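Local coordinates for thioredoxin family protein (Streptococcus pneumoniae, PDB 2YP6) that is a surface-exposed thioredoxin-fold lipoprotein that probably exchanges thiols and disulfides outside the cell and helps the pneumococcus resist extracellular oxidative stress, at residues A[50-55]-A[145-150]; A[92-97]-A[172-177]; A[122-125]-A[129-132]. All blocks are in the same frame, centred on the assembly; numbering follows the deposited sequence.

Interaction 1 of 3, residues A[50-55]-A[145-150]; sequences PDFTLQ and QAYQIR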
loop_
_atom_site.group_PDB
_atom_site.type_symbol
_atom_site.label_atom_id
_atom_site.label_comp_id
_atom_site.label_asym_id
_atom_site.label_seq_id
_atom_site.Cartn_x
_atom_site.Cartn_y
_atom_site.Cartn_z
ATOM N N PRO A 50 -12.162 -3.777 1.802
ATOM C CA PRO A 50 -12.119 -5.130 2.358
ATOM C C PRO A 50 -11.065 -5.259 3.462
ATOM O O PRO A 50 -9.955 -4.714 3.398
ATOM C CB PRO A 50 -11.759 -5.998 1.148
ATOM C CG PRO A 50 -12.206 -5.230 -0.040
ATOM C CD PRO A 50 -12.012 -3.779 0.330
ATOM N N ASP A 51 -11.452 -5.947 4.516
ATOM C CA ASP A 51 -10.547 -6.211 5.611
ATOM C C ASP A 51 -9.428 -7.155 5.192
ATOM O O ASP A 51 -9.589 -7.962 4.280
ATOM C CB ASP A 51 -11.296 -6.850 6.761
ATOM C CG ASP A 51 -12.040 -5.843 7.583
ATOM O OD1 ASP A 51 -11.379 -5.140 8.378
ATOM O OD2 ASP A 51 -13.273 -5.766 7.432
ATOM N N PHE A 52 -8.307 -7.043 5.883
ATOM C CA PHE A 52 -7.214 -7.983 5.748
ATOM C C PHE A 52 -6.393 -8.084 7.018
ATOM O O PHE A 52 -6.380 -7.166 7.871
ATOM C CB PHE A 52 -6.334 -7.653 4.529
ATOM C CG PHE A 52 -5.743 -6.273 4.557
ATOM C CD1 PHE A 52 -4.629 -5.989 5.338
ATOM C CD2 PHE A 52 -6.287 -5.262 3.787
ATOM C CE1 PHE A 52 -4.074 -4.694 5.370
ATOM C CE2 PHE A 52 -5.742 -3.968 3.805
ATOM C CZ PHE A 52 -4.640 -3.689 4.584
ATOM N N THR A 53 -5.744 -9.240 7.155
ATOM C CA THR A 53 -4.823 -9.539 8.241
ATOM C C THR A 53 -3.577 -10.142 7.591
ATOM O O THR A 53 -3.626 -11.250 7.046
ATOM C CB THR A 53 -5.435 -10.503 9.266
ATOM O OG1 THR A 53 -6.617 -9.907 9.822
ATOM C CG2 THR A 53 -4.462 -10.798 10.403
ATOM N N LEU A 54 -2.478 -9.392 7.633
ATOM C CA LEU A 54 -1.229 -9.817 6.971
ATOM C C LEU A 54 0.012 -9.626 7.853
ATOM O O LEU A 54 0.047 -8.709 8.676
ATOM C CB LEU A 54 -1.040 -8.993 5.713
ATOM C CG LEU A 54 -2.151 -9.075 4.677
ATOM C CD1 LEU A 54 -1.920 -8.018 3.586
ATOM C CD2 LEU A 54 -2.257 -10.504 4.125
ATOM N N GLN A 55 1.016 -10.482 7.678
ATOM C CA GLN A 55 2.322 -10.275 8.279
ATOM C C GLN A 55 3.088 -9.209 7.482
ATOM O O GLN A 55 3.089 -9.227 6.255
ATOM C CB GLN A 55 3.138 -11.581 8.284
ATOM C CG GLN A 55 2.582 -12.647 9.189
ATOM C CD GLN A 55 2.553 -12.192 10.638
ATOM O OE1 GLN A 55 1.496 -12.134 11.256
ATOM N NE2 GLN A 55 3.723 -11.866 11.183
ATOM N N GLN A 145 -6.633 -10.176 -4.598
ATOM C CA GLN A 145 -7.896 -10.616 -5.164
ATOM C C GLN A 145 -9.051 -9.780 -4.619
ATOM O O GLN A 145 -9.921 -9.342 -5.377
ATOM C CB GLN A 145 -8.135 -12.094 -4.853
ATOM C CG GLN A 145 -9.362 -12.669 -5.510
ATOM C CD GLN A 145 -9.487 -14.173 -5.290
ATOM O OE1 GLN A 145 -8.627 -14.799 -4.662
ATOM N NE2 GLN A 145 -10.560 -14.756 -5.807
ATOM N N ALA A 146 -9.069 -9.575 -3.307
ATOM C CA ALA A 146 -10.154 -8.837 -2.685
ATOM C C ALA A 146 -10.265 -7.422 -3.249
ATOM O O ALA A 146 -11.372 -6.895 -3.395
ATOM C CB ALA A 146 -9.970 -8.776 -1.184
ATOM N N TYR A 147 -9.124 -6.792 -3.526
ATOM C CA TYR A 147 -9.116 -5.423 -4.028
ATOM C C TYR A 147 -9.157 -5.365 -5.573
ATOM O O TYR A 147 -9.001 -4.289 -6.185
ATOM C CB TYR A 147 -7.903 -4.648 -3.447
ATOM C CG TYR A 147 -8.120 -4.180 -2.019
ATOM C CD1 TYR A 147 -8.082 -5.056 -0.956
ATOM C CD2 TYR A 147 -8.396 -2.840 -1.743
ATOM C CE1 TYR A 147 -8.323 -4.620 0.332
ATOM C CE2 TYR A 147 -8.613 -2.411 -0.464
ATOM C CZ TYR A 147 -8.604 -3.304 0.567
ATOM O OH TYR A 147 -8.816 -2.849 1.840
ATOM N N GLN A 148 -9.366 -6.519 -6.195
ATOM C CA GLN A 148 -9.522 -6.619 -7.651
ATOM C C GLN A 148 -8.416 -5.918 -8.425
ATOM O O GLN A 148 -8.655 -5.160 -9.376
ATOM C CB GLN A 148 -10.888 -6.079 -8.050
ATOM C CG GLN A 148 -12.034 -6.852 -7.384
ATOM C CD GLN A 148 -13.391 -6.489 -7.950
ATOM O OE1 GLN A 148 -14.292 -6.095 -7.216
ATOM N NE2 GLN A 148 -13.545 -6.627 -9.259
ATOM N N ILE A 149 -7.185 -6.207 -8.045
ATOM C CA ILE A 149 -6.064 -5.573 -8.695
ATOM C C ILE A 149 -5.973 -6.071 -10.143
ATOM O O ILE A 149 -6.044 -7.269 -10.389
ATOM C CB ILE A 149 -4.780 -5.833 -7.912
ATOM C CG1 ILE A 149 -4.924 -5.266 -6.491
ATOM C CG2 ILE A 149 -3.565 -5.234 -8.635
ATOM C CD1 ILE A 149 -5.271 -3.773 -6.440
ATOM N N ARG A 150 -5.878 -5.142 -11.092
ATOM C CA ARG A 150 -5.743 -5.495 -12.517
ATOM C C ARG A 150 -4.367 -5.063 -13.040
ATOM O O ARG A 150 -3.812 -5.686 -13.948
ATOM C CB ARG A 150 -6.849 -4.819 -13.346
ATOM C CG ARG A 150 -6.826 -3.280 -13.233
ATOM C CD ARG A 150 -7.597 -2.534 -14.351
ATOM N NE ARG A 150 -9.048 -2.586 -14.165
ATOM C CZ ARG A 150 -9.910 -1.646 -14.563
ATOM N NH1 ARG A 150 -9.497 -0.543 -15.181
ATOM N NH2 ARG A 150 -11.205 -1.822 -14.329
#

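Interaction 2 of 3, residues A[92-97]-A[172-177]; sequences MELAAK and ISNADA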
loop_
_atom_site.group_PDB
_atom_site.type_symbol
_atom_site.label_atom_id
_atom_site.label_comp_id
_atom_site.label_asym_id
_atom_site.label_seq_id
_atom_site.Cartn_x
_atom_site.Cartn_y
_atom_site.Cartn_z
ATOM N N MET A 92 8.462 7.296 0.175
ATOM C CA MET A 92 9.300 7.627 1.341
ATOM C C MET A 92 9.265 9.100 1.701
ATOM O O MET A 92 9.220 9.430 2.896
ATOM C CB MET A 92 10.733 7.136 1.168
ATOM C CG MET A 92 10.797 5.620 1.061
ATOM S SD MET A 92 12.416 5.026 0.578
ATOM C CE MET A 92 13.450 5.793 1.799
ATOM N N GLU A 93 9.295 9.995 0.702
ATOM C CA GLU A 93 9.082 11.422 0.975
ATOM C C GLU A 93 7.800 11.671 1.761
ATOM O O GLU A 93 7.761 12.472 2.721
ATOM C CB GLU A 93 8.969 12.242 -0.318
ATOM C CG GLU A 93 10.272 12.559 -0.996
ATOM C CD GLU A 93 10.088 13.273 -2.322
ATOM O OE1 GLU A 93 9.191 12.921 -3.119
ATOM O OE2 GLU A 93 10.864 14.190 -2.582
ATOM N N LEU A 94 6.732 11.035 1.307
ATOM C CA LEU A 94 5.440 11.202 1.944
ATOM C C LEU A 94 5.479 10.667 3.364
ATOM O O LEU A 94 4.976 11.321 4.292
ATOM C CB LEU A 94 4.359 10.506 1.124
ATOM C CG LEU A 94 2.913 10.881 1.429
ATOM C CD1 LEU A 94 2.699 12.365 1.198
ATOM C CD2 LEU A 94 2.000 10.070 0.570
ATOM N N ALA A 95 6.097 9.507 3.556
ATOM C CA ALA A 95 6.146 8.902 4.887
ATOM C C ALA A 95 6.913 9.772 5.880
ATOM O O ALA A 95 6.610 9.780 7.072
ATOM C CB ALA A 95 6.729 7.521 4.830
ATOM N N ALA A 96 7.857 10.556 5.374
ATOM C CA ALA A 96 8.700 11.388 6.212
ATOM C C ALA A 96 7.996 12.654 6.689
ATOM O O ALA A 96 8.488 13.322 7.589
ATOM C CB ALA A 96 9.975 11.771 5.451
ATOM N N LYS A 97 6.876 13.012 6.067
ATOM C CA LYS A 97 6.162 14.232 6.438
ATOM C C LYS A 97 5.497 14.025 7.801
ATOM O O LYS A 97 4.876 12.991 8.038
ATOM C CB LYS A 97 5.078 14.588 5.416
ATOM C CG LYS A 97 5.549 14.764 3.980
ATOM C CD LYS A 97 5.333 16.152 3.461
ATOM C CE LYS A 97 5.826 16.281 2.032
ATOM N NZ LYS A 97 4.724 16.112 1.052
ATOM N N ILE A 172 0.492 7.865 -7.962
ATOM C CA ILE A 172 -0.167 9.141 -7.673
ATOM C C ILE A 172 0.883 10.069 -7.049
ATOM O O ILE A 172 1.682 9.625 -6.239
ATOM C CB ILE A 172 -1.393 8.938 -6.740
ATOM C CG1 ILE A 172 -2.171 10.243 -6.561
ATOM C CG2 ILE A 172 -0.989 8.348 -5.395
ATOM C CD1 ILE A 172 -3.479 10.049 -5.828
ATOM N N SER A 173 0.917 11.330 -7.454
ATOM C CA SER A 173 1.883 12.257 -6.885
ATOM C C SER A 173 1.531 12.492 -5.421
ATOM O O SER A 173 0.363 12.358 -5.024
ATOM C CB SER A 173 1.855 13.589 -7.621
ATOM O OG SER A 173 0.638 14.249 -7.358
ATOM N N ASN A 174 2.523 12.870 -4.635
ATOM C CA ASN A 174 2.279 13.162 -3.230
ATOM C C ASN A 174 1.293 14.331 -3.127
ATOM O O ASN A 174 0.394 14.299 -2.300
ATOM C CB ASN A 174 3.580 13.505 -2.502
ATOM C CG ASN A 174 4.471 12.300 -2.291
ATOM O OD1 ASN A 174 4.039 11.151 -2.451
ATOM N ND2 ASN A 174 5.712 12.552 -1.882
ATOM N N ALA A 175 1.449 15.342 -3.989
ATOM C CA ALA A 175 0.543 16.484 -3.971
ATOM C C ALA A 175 -0.896 16.028 -4.204
ATOM O O ALA A 175 -1.817 16.446 -3.505
ATOM C CB ALA A 175 0.953 17.523 -5.009
ATOM N N ASP A 176 -1.093 15.172 -5.196
ATOM C CA ASP A 176 -2.434 14.701 -5.507
ATOM C C ASP A 176 -2.971 13.838 -4.361
ATOM O O ASP A 176 -4.150 13.929 -4.023
ATOM C CB ASP A 176 -2.451 13.926 -6.817
ATOM C CG ASP A 176 -2.391 14.826 -8.026
ATOM O OD1 ASP A 176 -2.529 16.055 -7.863
ATOM O OD2 ASP A 176 -2.230 14.301 -9.143
ATOM N N ALA A 177 -2.123 13.007 -3.745
ATOM C CA ALA A 177 -2.584 12.176 -2.635
ATOM C C ALA A 177 -3.014 13.019 -1.426
ATOM O O ALA A 177 -4.059 12.758 -0.811
ATOM C CB ALA A 177 -1.503 11.143 -2.206
HETATM O O HOH W 1 6.426 15.452 -1.661
#

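Interaction 3 of 3, residues A[122-125]-A[129-132]; sequences PQWF and GYKD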
loop_
_atom_site.group_PDB
_atom_site.type_symbol
_atom_site.label_atom_id
_atom_site.label_comp_id
_atom_site.label_asym_id
_atom_site.label_seq_id
_atom_site.Cartn_x
_atom_site.Cartn_y
_atom_site.Cartn_z
ATOM N N PRO A 122 13.271 -8.828 1.381
ATOM C CA PRO A 122 13.782 -7.782 2.270
ATOM C C PRO A 122 15.209 -7.364 1.948
ATOM O O PRO A 122 15.519 -6.177 2.070
ATOM C CB PRO A 122 13.648 -8.387 3.675
ATOM C CG PRO A 122 13.288 -9.812 3.499
ATOM C CD PRO A 122 12.843 -10.039 2.103
ATOM N N GLN A 123 16.038 -8.301 1.501
ATOM C CA GLN A 123 17.401 -7.999 1.106
ATOM C C GLN A 123 17.390 -7.036 -0.082
ATOM O O GLN A 123 18.074 -6.003 -0.079
ATOM C CB GLN A 123 18.161 -9.296 0.757
ATOM C CG GLN A 123 19.456 -9.056 -0.037
ATOM C CD GLN A 123 20.231 -10.343 -0.372
ATOM O OE1 GLN A 123 19.677 -11.448 -0.368
ATOM N NE2 GLN A 123 21.519 -10.191 -0.668
ATOM N N TRP A 124 16.592 -7.363 -1.089
ATOM C CA TRP A 124 16.446 -6.502 -2.257
ATOM C C TRP A 124 15.935 -5.092 -1.866
ATOM O O TRP A 124 16.446 -4.082 -2.340
ATOM C CB TRP A 124 15.472 -7.149 -3.252
ATOM C CG TRP A 124 15.173 -6.266 -4.408
ATOM C CD1 TRP A 124 15.925 -6.121 -5.535
ATOM C CD2 TRP A 124 14.053 -5.376 -4.556
ATOM N NE1 TRP A 124 15.337 -5.209 -6.376
ATOM C CE2 TRP A 124 14.196 -4.732 -5.799
ATOM C CE3 TRP A 124 12.945 -5.065 -3.763
ATOM C CZ2 TRP A 124 13.284 -3.789 -6.261
ATOM C CZ3 TRP A 124 12.038 -4.147 -4.233
ATOM C CH2 TRP A 124 12.210 -3.523 -5.472
ATOM N N PHE A 125 14.930 -5.047 -1.001
ATOM C CA PHE A 125 14.293 -3.795 -0.593
ATOM C C PHE A 125 15.337 -2.870 0.025
ATOM O O PHE A 125 15.448 -1.692 -0.324
ATOM C CB PHE A 125 13.192 -4.130 0.415
ATOM C CG PHE A 125 12.307 -2.977 0.795
ATOM C CD1 PHE A 125 11.274 -2.579 -0.019
ATOM C CD2 PHE A 125 12.493 -2.333 1.994
ATOM C CE1 PHE A 125 10.453 -1.538 0.355
ATOM C CE2 PHE A 125 11.683 -1.305 2.366
ATOM C CZ PHE A 125 10.657 -0.914 1.553
ATOM N N GLY A 129 17.849 1.022 -1.068
ATOM C CA GLY A 129 17.798 2.181 -0.182
ATOM C C GLY A 129 16.403 2.474 0.357
ATOM O O GLY A 129 16.152 3.537 0.931
ATOM N N TYR A 130 15.477 1.538 0.181
ATOM C CA TYR A 130 14.113 1.774 0.631
ATOM C C TYR A 130 14.029 1.504 2.127
ATOM O O TYR A 130 14.715 0.624 2.655
ATOM C CB TYR A 130 13.084 0.916 -0.111
ATOM C CG TYR A 130 13.081 1.068 -1.625
ATOM C CD1 TYR A 130 13.566 2.218 -2.250
ATOM C CD2 TYR A 130 12.610 0.045 -2.429
ATOM C CE1 TYR A 130 13.566 2.333 -3.637
ATOM C CE2 TYR A 130 12.606 0.156 -3.796
ATOM C CZ TYR A 130 13.076 1.283 -4.398
ATOM O OH TYR A 130 13.069 1.352 -5.763
ATOM N N LYS A 131 13.193 2.284 2.798
ATOM C CA LYS A 131 12.927 2.090 4.216
ATOM C C LYS A 131 11.787 2.995 4.655
ATOM O O LYS A 131 11.324 3.830 3.891
ATOM C CB LYS A 131 14.179 2.370 5.042
ATOM C CG LYS A 131 14.713 3.776 4.870
ATOM C CD LYS A 131 16.027 3.950 5.621
ATOM C CE LYS A 131 16.442 5.406 5.679
ATOM N NZ LYS A 131 15.694 6.161 6.737
ATOM N N ASP A 132 11.337 2.814 5.894
ATOM C CA ASP A 132 10.244 3.599 6.467
ATOM C C ASP A 132 8.912 3.412 5.774
ATOM O O ASP A 132 8.003 4.220 5.963
ATOM C CB ASP A 132 10.618 5.086 6.516
ATOM C CG ASP A 132 11.903 5.337 7.301
ATOM O OD1 ASP A 132 12.134 4.656 8.322
ATOM O OD2 ASP A 132 12.719 6.183 6.879
#

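Interaction 1 of 3, residues A[50-55]-A[145-150]
Pro-50 and Ala-146 mark where the two backbones come nearest, their CA atoms 6.6 Å apart, as the loop leading into strand 53-56 passes the C-terminal end of helix 142-146. That helix finishes in a Schellman motif: Gln-148, with positive phi, is its C-prime residue, and its N bonds back to Gln-145 O. Tyr-147, the first residue to leave helical angles, sends its ring across to the loop. With CG beside the backbone N and anti to the carbonyl carbon (chi1 -79°), the phenol reaches Pro-50 twice. Tyr-147 OH donates to Pro-50 O, 2.7 Å away, in the carbonyl plane and on a lone pair, with a C=O...donor angle of 136°. Over one face of the same ring lies Pro-50 CD, 3.8 Å from the Tyr-147 centroid, a CH-pi contact displaced toward the rim. Pro-50 CB also meets Ala-146 CB at 4.0 Å, which extends the apolar patch to the last helical turn. The Phe-52 and Tyr-147 side chains cross at about a right angle, with Tyr-147 OH at the edge of the phenylalanine ring, 3.8 Å from Phe-52 CE2. The tyrosine ring is buried against Phe-76 and Tyr-156, setting the helix end against the sheet. Chemically, one proline engages both ends of a buried tyrosine's character: its carbonyl accepts from the hydroxyl, while the pyrrolidine packs on one face and helps hold the ring.

Interaction 2 of 3, residues A[92-97]-A[172-177]
Asn-174 lays its side-chain amide against Leu-94, its OD1 3.6 Å from Leu-94 CB and its CG 3.9 Å from Leu-94 CD1. The two side chains run past each other in opposite directions, so the leucine is touched along much of its length: CB and CD2 face OD1, while CD1 lies by CG and CB of the asparagine. Leu-94 presents this flank because its CG stands anti to the backbone N (chi1 -164°). On the nitrogen side of the amide, Glu-93 CB approaches Asn-174 ND2 at 3.6 Å, a van der Waals contact, and the glutamate and asparagine chains cross at about a right angle. The polar work of ND2 is done by other partners. It donates to Glu-90 O, one turn earlier in helix 88-96, and to a water 3.0 Å from ND2, which also accepts from Lys-97 NZ at 3.3 Å. Lys-97, the residue after that helix, also forms a salt bridge with Glu-178, so direct and water-mediated links join the end of helix 88-96 to the start of helix 174-182. Ser-173 is the N-cap of the latter: its OG accepts from Asp-176 N at 2.9 Å. Leu-94 and Ala-177 both reach Tyr-73 of strand 71-76. The arrangement is that of a thioredoxin-fold alpha/beta layer, in which the first turn of the C-terminal helix packs beside the helix that follows the CxxC segment, over the central sheet.

Interaction 3 of 3, residues A[122-125]-A[129-132]
Tyr-130 folds back onto Trp-124 and Phe-125 in an aromatic cluster at the end of helix 120-127, where it follows Gly-129, the positive-phi residue of a Schellman motif. One of the bonds that make the motif runs from Tyr-130 N to Phe-125 O, 3.3 Å apart, with the donor tilted 22° from the carbonyl plane. Both helix aromatics hold CG anti to the backbone N (chi1 -172° for Phe-125), which brings their rings round to the tyrosine. The backbone after Gly-129 puts Tyr-130 CB over the centre of the Phe-125 ring, 3.5 Å from the centroid, as a CH-pi contact. The tyrosine's first torsion, with CG anti to the carbonyl carbon, directs only the phenol, bringing its edge to the same phenylalanine face with planes 72° apart. The pairing with Trp-124 is an offset edge-to-face one, centroids 6.0 Å apart, again with the tyrosine supplying the edge. Met-88, Pro-89 and Met-92 of helix 88-96 also touch Tyr-130, tying this surface turn to the rest of the domain. Lys-116 adds a cation-pi contact to Trp-124. Where the indole and phenol come closest, Trp-124 CH2 lies 4.1 Å from Tyr-130 CE2.

Interactions 1 and 2 lie on opposite sides of the chain's centre, with centres 22 Å apart and nearest atoms about 13 Å apart. Along the sequence their segments alternate, whereas interaction 3 is nested inside both loops. Interactions 2 and 3 touch directly: Met-92 CG packs on Lys-131 O at 3.4 Å. Strand 71-76, an inner strand of the mixed sheet between 102-108 and 154-158, links interactions 1 and 2: its neighbouring residues Leu-74 and Tyr-73 serve opposite faces, Leu-74 meeting Phe-52 and Tyr-147, Tyr-73 meeting Leu-94 and Ala-177. Within one thioredoxin-like domain, which carries the Cys-81 to Cys-84 disulfide, interaction 1 joins a loop to a helix end, interaction 2 pairs two helices, and interaction 3 folds a loop onto its helix.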